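Local coordinates for protein UDP-N-acetylmuramate--L-alanine ligase (Thermotoga maritima, PDB 1J6U) that joins L-alanine to UDP-N-acetylmuramate at the expense of ATP, a step of peptidoglycan synthesis in cell wall formation, at residues I15-I20 with L74-P79; Y243-R248 with N281-I286; M25-L30 with H156-K161. One frame throughout, in Å; residues are numbered along the deposited sequence.

Overall arrangement
From the N terminus, the chain first lays down strand 14-18, then turns into helix 23-34. Contact 1 closes a loop when strand 74-77 returns to lie parallel beside that first strand. Contact 3 opens within this loop, on the helix, and closes only at 156-161, so the two cross: the same strand-turn-helix unit is bound into its own sheet and to the middle domain. They touch through Met25, which packs on Phe17 and Thr78. Contact 2 follows in series, about 39 Å from contact 1 between centres and on the opposite side of the molecule; it closes a loop inside the middle domain, bringing helix 276-291 against a three-stranded antiparallel sheet.

Contact 1 (I15-I20 with L74-P79); sequences IHFVGI and LVIKTP
Ile76 reaches across to Ile15 and Phe17 on the neighbouring parallel strand. Its CB lies 4.1 Å from Phe17 CD2; chi1 of -56° sets CG1 anti to the carbonyl carbon, which brings it to 3.8 Å from Ile15 CG2; and the tip, CD1, touches both neighbours, 3.5 Å from Phe17 CE2 and 3.7 Å from Ile15 CG2. The Phe17 side chain runs alongside Ile76, pointing the same way. The backbones themselves are joined by three straight hydrogen bonds, His16 N to Leu74 O, Ile76 N to His16 O and Val18 N to Ile76 O. This is the centre of a five-stranded parallel sheet of Rossmann type, with strand order 3-2-1-4-5. Helices 23-34 and 101-112 close over the Ile15, Phe17 and Ile76 face; helix 86-93 lies over the other, where Val18 CG2 meets Val75 CG1 at 4.0 Å and the His16 ring reaches Glu87 and Tyr40. Just past the end of strand 74-77, Thr78 CG2 sits 3.6 Å from Val18 O. Gly19, whose positive phi of 103° calls for glycine, begins what is probably the glycine-rich turn of the fold.

Contact 2 (Y243-R248 with N281-I286); sequences YTLEMR and NALAVI
Leu283 is the bump on this face of the helix, and it pushes into the hollow between Tyr243 and Leu245 on strand 243-245. Both its methyls press on Tyr243 from the helix side: CD1 comes to rest 3.6 Å from the carbonyl, Tyr243 O, and CD2 lies 3.9 Å from Tyr243 CB. On the far side of the hollow, Leu245 swings its CD2 back to 4.2 Å from Leu283 CG, so the leucine is flanked by both strand residues while Thr244 between them turns its side chain the other way. The fit also works in reverse. With CG anti to the carbonyl carbon (chi1 -64°), the Tyr243 ring leaves the strand along the helix, passing Ile286 one turn on from Leu283; Tyr243 CD2 is 4.2 Å from Ile286 CG2, a looser touch made obliquely to the ring. The Tyr243 hydroxyl reaches further along the helix to hydrogen-bond Asp290.

The short axes of strand 243-245 and helix residues 281-286 are 150° apart in direction, 9.1 Å at closest approach. Strands 255-261 and 264-271 continue the antiparallel sheet over the helix, meeting Leu283, Ala282 and Ile286, while Asn281 and Val285 pack on helix 125-138. Helix 276-291 is thus set between the small sheet and helix 125-138, whose first residues belong to the predicted ATP-binding site.

Contact 3 (M25-L30 with H156-K161); sequences MSAVAL and HGNYEK
Leu30 projects from the helix into the angle formed by His156, Asn158 and Tyr159, and each meets a different part of it. Its CD2 lies over one face of the His156 imidazole, 4.0 Å from His156 CG. Its CD1 reaches the Asn158 amide, 3.5 Å from Asn158 OD1, the two side chains crossing at about a right angle. Its CB packs 3.8 Å from Tyr159 CD2, and its carbonyl carbon stands over a face of that phenol ring, displaced to the rim. His156 CD2 is at the edge of the same ring, in its plane, and Ala27 O comes within 3.7 Å of Tyr159 CD1.

Between the two segments one hydrogen bond is made, Asn158 ND2 to Ser26 OG, 3.1 Å long and rather bent at 142°, with the hydroxyl 25° out of the amide plane. Asn158 CG sits between its own N and carbonyl carbon (chi1 62°), which swings the amide to the helix; Ser26 OG also bonds to Gly22 O. A leucine in place of Asn158 would probably leave the Ser26 hydroxyl without its donor from the middle domain and Arg49 without its weak bond to OD1. Tyr159 OH bonds to His31, one residue along the helix. The arrangement is an interdomain seam of a multidomain Mur ligase: the first helix of the Rossmann-like N-terminal domain lies against strand 159-160, an edge strand of the ATP-binding middle domain's sheet, and the turn leading into it.

Contact 1 (I15-I20 with L74-P79)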
ATOM      1  N   ILE A  15      -1.362   8.687 -25.196  1.00 46.27           N
ATOM      2  CA  ILE A  15      -0.838   9.256 -23.958  1.00 40.76           C
ATOM      3  C   ILE A  15       0.523   8.704 -23.581  1.00 38.16           C
ATOM      4  O   ILE A  15       0.765   7.496 -23.624  1.00 46.85           O
ATOM      5  CB  ILE A  15      -1.802   8.978 -22.805  1.00 47.50           C
ATOM      6  CG1 ILE A  15      -3.215   9.387 -23.221  1.00 44.22           C
ATOM      7  CG2 ILE A  15      -1.348   9.709 -21.541  1.00 37.61           C
ATOM      8  CD1 ILE A  15      -4.330   8.891 -22.280  1.00 43.67           C
ATOM      9  N   HIS A  16       1.401   9.622 -23.215  1.00 45.97           N
ATOM     10  CA  HIS A  16       2.775   9.338 -22.810  1.00 44.36           C
ATOM     11  C   HIS A  16       2.874   9.546 -21.281  1.00 42.00           C
ATOM     12  O   HIS A  16       2.639  10.651 -20.776  1.00 32.78           O
ATOM     13  CB  HIS A  16       3.702  10.300 -23.562  1.00 46.14           C
ATOM     14  CG  HIS A  16       5.152  10.125 -23.261  1.00 51.36           C
ATOM     15  ND1 HIS A  16       6.122  10.227 -24.232  1.00 56.10           N
ATOM     16  CD2 HIS A  16       5.801   9.846 -22.109  1.00 54.54           C
ATOM     17  CE1 HIS A  16       7.308  10.013 -23.694  1.00 54.58           C
ATOM     18  NE2 HIS A  16       7.141   9.778 -22.405  1.00 66.75           N
ATOM     19  N   PHE A  17       3.204   8.468 -20.569  1.00 36.03           N
ATOM     20  CA  PHE A  17       3.336   8.486 -19.112  1.00 36.97           C
ATOM     21  C   PHE A  17       4.795   8.477 -18.700  1.00 35.10           C
ATOM     22  O   PHE A  17       5.509   7.468 -18.876  1.00 40.43           O
ATOM     23  CB  PHE A  17       2.665   7.243 -18.459  1.00 50.45           C
ATOM     24  CG  PHE A  17       1.157   7.212 -18.566  1.00 41.46           C
ATOM     25  CD1 PHE A  17       0.536   6.777 -19.746  1.00 36.64           C
ATOM     26  CD2 PHE A  17       0.363   7.651 -17.499  1.00 34.78           C
ATOM     27  CE1 PHE A  17      -0.826   6.787 -19.868  1.00 38.37           C
ATOM     28  CE2 PHE A  17      -1.002   7.662 -17.605  1.00 36.99           C
ATOM     29  CZ  PHE A  17      -1.599   7.232 -18.797  1.00 36.02           C
ATOM     30  N   VAL A  18       5.232   9.576 -18.113  1.00 31.78           N
ATOM     31  CA  VAL A  18       6.607   9.672 -17.670  1.00 33.78           C
ATOM     32  C   VAL A  18       6.583   9.217 -16.226  1.00 36.55           C
ATOM     33  O   VAL A  18       6.099   9.945 -15.335  1.00 40.21           O
ATOM     34  CB  VAL A  18       7.115  11.123 -17.795  1.00 43.39           C
ATOM     35  CG1 VAL A  18       8.623  11.204 -17.469  1.00 35.37           C
ATOM     36  CG2 VAL A  18       6.844  11.607 -19.197  1.00 34.29           C
ATOM     37  N   GLY A  19       7.103   8.004 -16.016  1.00 31.41           N
ATOM     38  CA  GLY A  19       7.111   7.392 -14.699  1.00 31.40           C
ATOM     39  C   GLY A  19       6.009   6.320 -14.629  1.00 38.78           C
ATOM     40  O   GLY A  19       5.489   6.006 -13.559  1.00 38.96           O
ATOM     41  N   ILE A  20       5.652   5.771 -15.790  1.00 30.52           N
ATOM     42  CA  ILE A  20       4.633   4.747 -15.912  1.00 41.66           C
ATOM     43  C   ILE A  20       4.942   3.484 -15.095  1.00 46.78           C
ATOM     44  O   ILE A  20       4.089   2.615 -14.938  1.00 45.19           O
ATOM     45  CB  ILE A  20       4.507   4.333 -17.367  1.00 42.41           C
ATOM     46  CG1 ILE A  20       3.188   3.616 -17.616  1.00 32.47           C
ATOM     47  CG2 ILE A  20       5.651   3.393 -17.719  1.00 35.42           C
ATOM     48  CD1 ILE A  20       2.782   3.666 -19.055  1.00 37.05           C
ATOM     49  N   LEU A  74      -0.892  13.661 -25.461  1.00 44.74           N
ATOM     50  CA  LEU A  74      -0.904  14.031 -24.074  1.00 40.90           C
ATOM     51  C   LEU A  74       0.250  13.422 -23.320  1.00 40.03           C
ATOM     52  O   LEU A  74       0.649  12.287 -23.576  1.00 35.01           O
ATOM     53  CB  LEU A  74      -2.234  13.568 -23.485  1.00 34.49           C
ATOM     54  CG  LEU A  74      -2.409  14.010 -22.052  1.00 49.62           C
ATOM     55  CD1 LEU A  74      -2.385  15.549 -22.047  1.00 44.30           C
ATOM     56  CD2 LEU A  74      -3.706  13.414 -21.466  1.00 35.25           C
ATOM     57  N   VAL A  75       0.787  14.182 -22.378  1.00 42.45           N
ATOM     58  CA  VAL A  75       1.884  13.684 -21.580  1.00 38.57           C
ATOM     59  C   VAL A  75       1.495  13.809 -20.131  1.00 41.47           C
ATOM     60  O   VAL A  75       1.093  14.893 -19.699  1.00 32.45           O
ATOM     61  CB  VAL A  75       3.177  14.514 -21.754  1.00 39.37           C
ATOM     62  CG1 VAL A  75       4.119  14.213 -20.577  1.00 37.54           C
ATOM     63  CG2 VAL A  75       3.866  14.174 -23.055  1.00 37.87           C
ATOM     64  N   ILE A  76       1.630  12.717 -19.378  1.00 34.15           N
ATOM     65  CA  ILE A  76       1.328  12.751 -17.955  1.00 37.29           C
ATOM     66  C   ILE A  76       2.594  12.455 -17.163  1.00 41.84           C
ATOM     67  O   ILE A  76       3.383  11.557 -17.529  1.00 40.43           O
ATOM     68  CB  ILE A  76       0.274  11.713 -17.585  1.00 46.97           C
ATOM     69  CG1 ILE A  76      -0.973  11.943 -18.430  1.00 35.13           C
ATOM     70  CG2 ILE A  76      -0.034  11.820 -16.097  1.00 35.97           C
ATOM     71  CD1 ILE A  76      -2.039  10.952 -18.172  1.00 48.03           C
ATOM     72  N   LYS A  77       2.793  13.202 -16.082  1.00 40.57           N
ATOM     73  CA  LYS A  77       3.986  13.011 -15.255  1.00 47.69           C
ATOM     74  C   LYS A  77       3.694  12.969 -13.757  1.00 45.80           C
ATOM     75  O   LYS A  77       2.733  13.553 -13.268  1.00 54.84           O
ATOM     76  CB  LYS A  77       5.000  14.128 -15.538  1.00 32.84           C
ATOM     77  CG  LYS A  77       4.591  15.496 -15.021  1.00 39.52           C
ATOM     78  CD  LYS A  77       5.494  16.581 -15.588  1.00 42.95           C
ATOM     79  CE  LYS A  77       6.021  17.511 -14.523  1.00 43.66           C
ATOM     80  NZ  LYS A  77       5.028  18.429 -13.910  1.00 36.79           N
ATOM     81  N   THR A  78       4.543  12.274 -13.030  1.00 48.69           N
ATOM     82  CA  THR A  78       4.400  12.181 -11.588  1.00 48.77           C
ATOM     83  C   THR A  78       5.140  13.334 -10.921  1.00 48.41           C
ATOM     84  O   THR A  78       6.048  13.928 -11.498  1.00 48.35           O
ATOM     85  CB  THR A  78       5.012  10.909 -11.091  1.00 52.54           C
ATOM     86  OG1 THR A  78       6.437  11.088 -10.967  1.00 59.94           O
ATOM     87  CG2 THR A  78       4.700   9.784 -12.075  1.00 40.38           C
ATOM     88  N   PRO A  79       4.790  13.640  -9.671  1.00 53.34           N
ATOM     89  CA  PRO A  79       5.472  14.747  -8.991  1.00 46.93           C
ATOM     90  C   PRO A  79       6.988  14.620  -8.998  1.00 44.04           C
ATOM     91  O   PRO A  79       7.690  15.619  -8.863  1.00 46.32           O
ATOM     92  CB  PRO A  79       4.903  14.700  -7.572  1.00 47.32           C
ATOM     93  CG  PRO A  79       3.550  14.016  -7.754  1.00 54.62           C
ATOM     94  CD  PRO A  79       3.840  12.952  -8.777  1.00 48.75           C
TER

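Contact 2 (Y243-R248 with N281-I286)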
ATOM      1  N   TYR A 243     -17.587   2.415  16.128  1.00 39.98           N
ATOM      2  CA  TYR A 243     -17.316   0.990  16.090  1.00 40.84           C
ATOM      3  C   TYR A 243     -16.098   0.834  16.939  1.00 42.95           C
ATOM      4  O   TYR A 243     -15.120   1.576  16.802  1.00 39.82           O
ATOM      5  CB  TYR A 243     -17.077   0.526  14.673  1.00 35.23           C
ATOM      6  CG  TYR A 243     -18.326   0.718  13.875  1.00 35.26           C
ATOM      7  CD1 TYR A 243     -18.593   1.930  13.250  1.00 26.85           C
ATOM      8  CD2 TYR A 243     -19.278  -0.287  13.815  1.00 31.95           C
ATOM      9  CE1 TYR A 243     -19.778   2.118  12.602  1.00 36.32           C
ATOM     10  CE2 TYR A 243     -20.452  -0.114  13.167  1.00 33.99           C
ATOM     11  CZ  TYR A 243     -20.707   1.092  12.566  1.00 30.01           C
ATOM     12  OH  TYR A 243     -21.913   1.287  11.943  1.00 35.99           O
ATOM     13  N   THR A 244     -16.182  -0.151  17.821  1.00 41.15           N
ATOM     14  CA  THR A 244     -15.161  -0.405  18.816  1.00 40.14           C
ATOM     15  C   THR A 244     -14.759  -1.893  18.934  1.00 33.98           C
ATOM     16  O   THR A 244     -15.483  -2.790  18.473  1.00 40.78           O
ATOM     17  CB  THR A 244     -15.725   0.221  20.130  1.00 36.18           C
ATOM     18  OG1 THR A 244     -15.058   1.464  20.361  1.00 44.37           O
ATOM     19  CG2 THR A 244     -15.648  -0.701  21.319  1.00 51.17           C
ATOM     20  N   LEU A 245     -13.598  -2.148  19.522  1.00 43.23           N
ATOM     21  CA  LEU A 245     -13.111  -3.521  19.703  1.00 46.33           C
ATOM     22  C   LEU A 245     -13.312  -3.991  21.120  1.00 49.40           C
ATOM     23  O   LEU A 245     -12.785  -3.396  22.062  1.00 49.64           O
ATOM     24  CB  LEU A 245     -11.627  -3.609  19.402  1.00 45.86           C
ATOM     25  CG  LEU A 245     -11.303  -3.381  17.948  1.00 52.29           C
ATOM     26  CD1 LEU A 245      -9.819  -3.559  17.745  1.00 56.87           C
ATOM     27  CD2 LEU A 245     -12.076  -4.389  17.118  1.00 46.74           C
ATOM     28  N   GLU A 246     -14.068  -5.056  21.295  1.00 42.52           N
ATOM     29  CA  GLU A 246     -14.254  -5.519  22.636  1.00 49.06           C
ATOM     30  C   GLU A 246     -13.181  -6.557  22.967  1.00 52.63           C
ATOM     31  O   GLU A 246     -12.671  -6.591  24.073  1.00 56.72           O
ATOM     32  CB  GLU A 246     -15.644  -6.110  22.798  1.00 52.78           C
ATOM     33  CG  GLU A 246     -15.741  -6.981  24.029  1.00 67.71           C
ATOM     34  CD  GLU A 246     -17.090  -7.622  24.169  1.00 79.40           C
ATOM     35  OE1 GLU A 246     -17.740  -7.842  23.121  1.00 84.13           O
ATOM     36  OE2 GLU A 246     -17.490  -7.918  25.320  1.00 80.58           O
HETATM   37  N   MSE A 247     -12.842  -7.398  22.002  1.00 49.15           N
HETATM   38  CA  MSE A 247     -11.840  -8.443  22.188  1.00 56.44           C
HETATM   39  C   MSE A 247     -11.223  -8.800  20.867  1.00 52.70           C
HETATM   40  O   MSE A 247     -11.869  -8.728  19.820  1.00 56.03           O
HETATM   41  CB  MSE A 247     -12.441  -9.724  22.706  1.00 64.53           C
HETATM   42  CG  MSE A 247     -13.154  -9.630  23.998  1.00 89.94           C
HETATM   43 SE   MSE A 247     -14.079 -11.274  24.002  1.00120.97          SE
HETATM   44  CE  MSE A 247     -15.774 -10.686  23.314  1.00105.90           C
ATOM     45  N   ARG A 248      -9.973  -9.219  20.934  1.00 49.52           N
ATOM     46  CA  ARG A 248      -9.237  -9.594  19.745  1.00 45.44           C
ATOM     47  C   ARG A 248      -8.403 -10.770  20.100  1.00 41.85           C
ATOM     48  O   ARG A 248      -7.820 -10.823  21.167  1.00 37.82           O
ATOM     49  CB  ARG A 248      -8.311  -8.483  19.282  1.00 35.04           C
ATOM     50  CG  ARG A 248      -7.500  -8.890  18.078  1.00 43.61           C
ATOM     51  CD  ARG A 248      -6.475  -7.833  17.728  1.00 39.27           C
ATOM     52  NE  ARG A 248      -5.626  -8.328  16.666  1.00 44.55           N
ATOM     53  CZ  ARG A 248      -4.341  -8.634  16.812  1.00 42.21           C
ATOM     54  NH1 ARG A 248      -3.720  -8.490  17.983  1.00 26.91           N
ATOM     55  NH2 ARG A 248      -3.687  -9.106  15.774  1.00 24.70           N
ATOM     56  N   ASN A 281      -8.183  -1.498  10.077  1.00 33.11           N
ATOM     57  CA  ASN A 281      -8.511  -1.241   8.684  1.00 34.24           C
ATOM     58  C   ASN A 281      -9.839  -1.921   8.325  1.00 34.82           C
ATOM     59  O   ASN A 281     -10.602  -1.410   7.520  1.00 29.48           O
ATOM     60  CB  ASN A 281      -7.418  -1.791   7.718  1.00 28.47           C
ATOM     61  CG  ASN A 281      -6.058  -1.112   7.890  1.00 40.25           C
ATOM     62  OD1 ASN A 281      -5.958   0.061   8.280  1.00 40.15           O
ATOM     63  ND2 ASN A 281      -5.002  -1.852   7.570  1.00 34.16           N
ATOM     64  N   ALA A 282     -10.049  -3.123   8.843  1.00 28.25           N
ATOM     65  CA  ALA A 282     -11.274  -3.845   8.581  1.00 31.43           C
ATOM     66  C   ALA A 282     -12.436  -3.102   9.303  1.00 36.23           C
ATOM     67  O   ALA A 282     -13.510  -2.965   8.727  1.00 28.40           O
ATOM     68  CB  ALA A 282     -11.151  -5.241   9.078  1.00 27.38           C
ATOM     69  N   LEU A 283     -12.198  -2.633  10.534  1.00 27.15           N
ATOM     70  CA  LEU A 283     -13.168  -1.867  11.300  1.00 33.72           C
ATOM     71  C   LEU A 283     -13.619  -0.650  10.456  1.00 46.15           C
ATOM     72  O   LEU A 283     -14.812  -0.408  10.309  1.00 40.55           O
ATOM     73  CB  LEU A 283     -12.553  -1.340  12.593  1.00 34.05           C
ATOM     74  CG  LEU A 283     -13.098  -1.802  13.958  1.00 45.84           C
ATOM     75  CD1 LEU A 283     -13.056  -0.640  14.919  1.00 41.34           C
ATOM     76  CD2 LEU A 283     -14.521  -2.310  13.856  1.00 39.87           C
ATOM     77  N   ALA A 284     -12.681   0.111   9.894  1.00 38.86           N
ATOM     78  CA  ALA A 284     -13.072   1.255   9.074  1.00 36.96           C
ATOM     79  C   ALA A 284     -13.938   0.799   7.899  1.00 40.25           C
ATOM     80  O   ALA A 284     -14.860   1.509   7.471  1.00 40.03           O
ATOM     81  CB  ALA A 284     -11.839   1.998   8.553  1.00 34.11           C
ATOM     82  N   VAL A 285     -13.649  -0.384   7.372  1.00 29.82           N
ATOM     83  CA  VAL A 285     -14.435  -0.881   6.266  1.00 32.18           C
ATOM     84  C   VAL A 285     -15.873  -1.197   6.713  1.00 33.28           C
ATOM     85  O   VAL A 285     -16.850  -0.834   6.066  1.00 35.78           O
ATOM     86  CB  VAL A 285     -13.770  -2.140   5.631  1.00 38.71           C
ATOM     87  CG1 VAL A 285     -14.753  -2.808   4.626  1.00 36.48           C
ATOM     88  CG2 VAL A 285     -12.471  -1.709   4.856  1.00 35.02           C
ATOM     89  N   ILE A 286     -15.975  -1.932   7.802  1.00 30.05           N
ATOM     90  CA  ILE A 286     -17.236  -2.282   8.387  1.00 35.56           C
ATOM     91  C   ILE A 286     -18.032  -0.987   8.655  1.00 36.33           C
ATOM     92  O   ILE A 286     -19.211  -0.899   8.357  1.00 38.23           O
ATOM     93  CB  ILE A 286     -16.974  -3.013   9.699  1.00 38.67           C
ATOM     94  CG1 ILE A 286     -16.708  -4.471   9.406  1.00 35.69           C
ATOM     95  CG2 ILE A 286     -18.163  -2.878  10.667  1.00 42.57           C
ATOM     96  CD1 ILE A 286     -16.049  -5.164  10.601  1.00 35.89           C
TER

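Contact 3 (M25-L30 with H156-K161)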
HETATM    1  N   MSE A  25       0.966   5.629 -11.247  1.00 36.32           N
HETATM    2  CA  MSE A  25       0.925   5.826 -12.654  1.00 31.81           C
HETATM    3  C   MSE A  25       0.508   4.623 -13.451  1.00 41.48           C
HETATM    4  O   MSE A  25      -0.239   4.783 -14.419  1.00 38.22           O
HETATM    5  CB  MSE A  25       2.289   6.313 -13.140  1.00 36.57           C
HETATM    6  CG  MSE A  25       2.475   7.765 -12.808  1.00 67.52           C
HETATM    7 SE   MSE A  25       1.410   8.907 -13.998  1.00 64.51          SE
HETATM    8  CE  MSE A  25       2.752   8.990 -15.413  1.00 67.54           C
ATOM      9  N   SER A  26       0.976   3.423 -13.097  1.00 29.32           N
ATOM     10  CA  SER A  26       0.575   2.280 -13.931  1.00 37.90           C
ATOM     11  C   SER A  26      -0.932   2.060 -13.868  1.00 37.48           C
ATOM     12  O   SER A  26      -1.532   1.633 -14.856  1.00 36.60           O
ATOM     13  CB  SER A  26       1.319   0.981 -13.553  1.00 30.47           C
ATOM     14  OG  SER A  26       1.371   0.777 -12.153  1.00 39.69           O
ATOM     15  N   ALA A  27      -1.538   2.380 -12.723  1.00 30.54           N
ATOM     16  CA  ALA A  27      -2.983   2.197 -12.578  1.00 41.52           C
ATOM     17  C   ALA A  27      -3.734   3.084 -13.562  1.00 41.16           C
ATOM     18  O   ALA A  27      -4.644   2.623 -14.292  1.00 38.67           O
ATOM     19  CB  ALA A  27      -3.415   2.512 -11.168  1.00 30.36           C
ATOM     20  N   VAL A  28      -3.336   4.353 -13.587  1.00 35.33           N
ATOM     21  CA  VAL A  28      -3.948   5.321 -14.478  1.00 35.70           C
ATOM     22  C   VAL A  28      -3.650   4.904 -15.925  1.00 39.22           C
ATOM     23  O   VAL A  28      -4.531   4.983 -16.779  1.00 46.67           O
ATOM     24  CB  VAL A  28      -3.418   6.740 -14.200  1.00 36.31           C
ATOM     25  CG1 VAL A  28      -4.039   7.725 -15.154  1.00 35.38           C
ATOM     26  CG2 VAL A  28      -3.722   7.128 -12.774  1.00 38.84           C
ATOM     27  N   ALA A  29      -2.438   4.424 -16.203  1.00 32.56           N
ATOM     28  CA  ALA A  29      -2.133   4.000 -17.556  1.00 40.67           C
ATOM     29  C   ALA A  29      -3.023   2.815 -17.946  1.00 42.68           C
ATOM     30  O   ALA A  29      -3.583   2.800 -19.051  1.00 42.39           O
ATOM     31  CB  ALA A  29      -0.666   3.615 -17.699  1.00 40.88           C
ATOM     32  N   LEU A  30      -3.149   1.833 -17.049  1.00 40.75           N
ATOM     33  CA  LEU A  30      -3.964   0.636 -17.322  1.00 42.99           C
ATOM     34  C   LEU A  30      -5.440   1.034 -17.583  1.00 41.00           C
ATOM     35  O   LEU A  30      -6.074   0.544 -18.499  1.00 40.12           O
ATOM     36  CB  LEU A  30      -3.842  -0.348 -16.156  1.00 38.40           C
ATOM     37  CG  LEU A  30      -2.532  -1.154 -16.070  1.00 45.19           C
ATOM     38  CD1 LEU A  30      -2.261  -1.561 -14.629  1.00 44.67           C
ATOM     39  CD2 LEU A  30      -2.603  -2.397 -16.953  1.00 24.79           C
ATOM     40  N   HIS A 156      -5.656  -6.607 -13.014  1.00 37.78           N
ATOM     41  CA  HIS A 156      -4.345  -6.097 -13.361  1.00 29.72           C
ATOM     42  C   HIS A 156      -3.527  -5.739 -12.142  1.00 37.30           C
ATOM     43  O   HIS A 156      -2.637  -4.930 -12.222  1.00 51.58           O
ATOM     44  CB  HIS A 156      -4.484  -4.891 -14.275  1.00 34.31           C
ATOM     45  CG  HIS A 156      -5.096  -5.223 -15.594  1.00 41.07           C
ATOM     46  ND1 HIS A 156      -4.579  -6.196 -16.425  1.00 40.69           N
ATOM     47  CD2 HIS A 156      -6.230  -4.785 -16.185  1.00 40.97           C
ATOM     48  CE1 HIS A 156      -5.377  -6.349 -17.466  1.00 49.58           C
ATOM     49  NE2 HIS A 156      -6.387  -5.507 -17.345  1.00 46.67           N
ATOM     50  N   GLY A 157      -3.858  -6.307 -10.991  1.00 36.07           N
ATOM     51  CA  GLY A 157      -3.044  -6.062  -9.820  1.00 26.50           C
ATOM     52  C   GLY A 157      -3.274  -4.868  -8.954  1.00 38.79           C
ATOM     53  O   GLY A 157      -3.472  -5.030  -7.737  1.00 33.81           O
ATOM     54  N   ASN A 158      -3.191  -3.680  -9.559  1.00 33.87           N
ATOM     55  CA  ASN A 158      -3.380  -2.429  -8.836  1.00 32.90           C
ATOM     56  C   ASN A 158      -4.476  -1.678  -9.549  1.00 31.54           C
ATOM     57  O   ASN A 158      -4.769  -0.518  -9.248  1.00 38.09           O
ATOM     58  CB  ASN A 158      -2.079  -1.584  -8.789  1.00 40.77           C
ATOM     59  CG  ASN A 158      -1.567  -1.148 -10.189  1.00 38.56           C
ATOM     60  OD1 ASN A 158      -1.738  -1.849 -11.195  1.00 39.28           O
ATOM     61  ND2 ASN A 158      -0.918   0.007 -10.233  1.00 36.31           N
ATOM     62  N   TYR A 159      -5.098  -2.371 -10.485  1.00 28.83           N
ATOM     63  CA  TYR A 159      -6.176  -1.781 -11.258  1.00 33.15           C
ATOM     64  C   TYR A 159      -7.114  -2.854 -11.759  1.00 37.78           C
ATOM     65  O   TYR A 159      -6.704  -3.997 -11.968  1.00 34.57           O
ATOM     66  CB  TYR A 159      -5.643  -1.035 -12.480  1.00 27.67           C
ATOM     67  CG  TYR A 159      -6.764  -0.575 -13.399  1.00 34.31           C
ATOM     68  CD1 TYR A 159      -7.482   0.582 -13.110  1.00 22.20           C
ATOM     69  CD2 TYR A 159      -7.151  -1.336 -14.514  1.00 25.86           C
ATOM     70  CE1 TYR A 159      -8.552   0.984 -13.902  1.00 31.92           C
ATOM     71  CE2 TYR A 159      -8.219  -0.959 -15.315  1.00 27.00           C
ATOM     72  CZ  TYR A 159      -8.919   0.213 -15.003  1.00 34.77           C
ATOM     73  OH  TYR A 159      -9.980   0.642 -15.779  1.00 39.11           O
ATOM     74  N   GLU A 160      -8.377  -2.470 -11.927  1.00 38.56           N
ATOM     75  CA  GLU A 160      -9.412  -3.354 -12.459  1.00 38.20           C
ATOM     76  C   GLU A 160     -10.489  -2.447 -13.003  1.00 34.89           C
ATOM     77  O   GLU A 160     -10.839  -1.461 -12.358  1.00 31.21           O
ATOM     78  CB  GLU A 160     -10.028  -4.252 -11.378  1.00 42.52           C
ATOM     79  CG  GLU A 160     -11.024  -5.247 -11.972  1.00 45.03           C
ATOM     80  CD  GLU A 160     -11.277  -6.458 -11.088  1.00 54.41           C
ATOM     81  OE1 GLU A 160     -12.321  -6.507 -10.402  1.00 48.14           O
ATOM     82  OE2 GLU A 160     -10.423  -7.363 -11.078  1.00 53.38           O
ATOM     83  N   LYS A 161     -10.996  -2.761 -14.186  1.00 30.85           N
ATOM     84  CA  LYS A 161     -12.052  -1.957 -14.776  1.00 36.92           C
ATOM     85  C   LYS A 161     -13.383  -2.634 -14.488  1.00 44.97           C
ATOM     86  O   LYS A 161     -13.506  -3.860 -14.647  1.00 41.10           O
ATOM     87  CB  LYS A 161     -11.895  -1.868 -16.294  1.00 34.70           C
ATOM     88  CG  LYS A 161     -12.999  -1.029 -16.917  1.00 30.02           C
ATOM     89  CD  LYS A 161     -12.753  -0.657 -18.354  1.00 43.50           C
ATOM     90  CE  LYS A 161     -13.686   0.478 -18.793  1.00 58.56           C
ATOM     91  NZ  LYS A 161     -13.463   1.752 -18.015  1.00 54.63           N
TER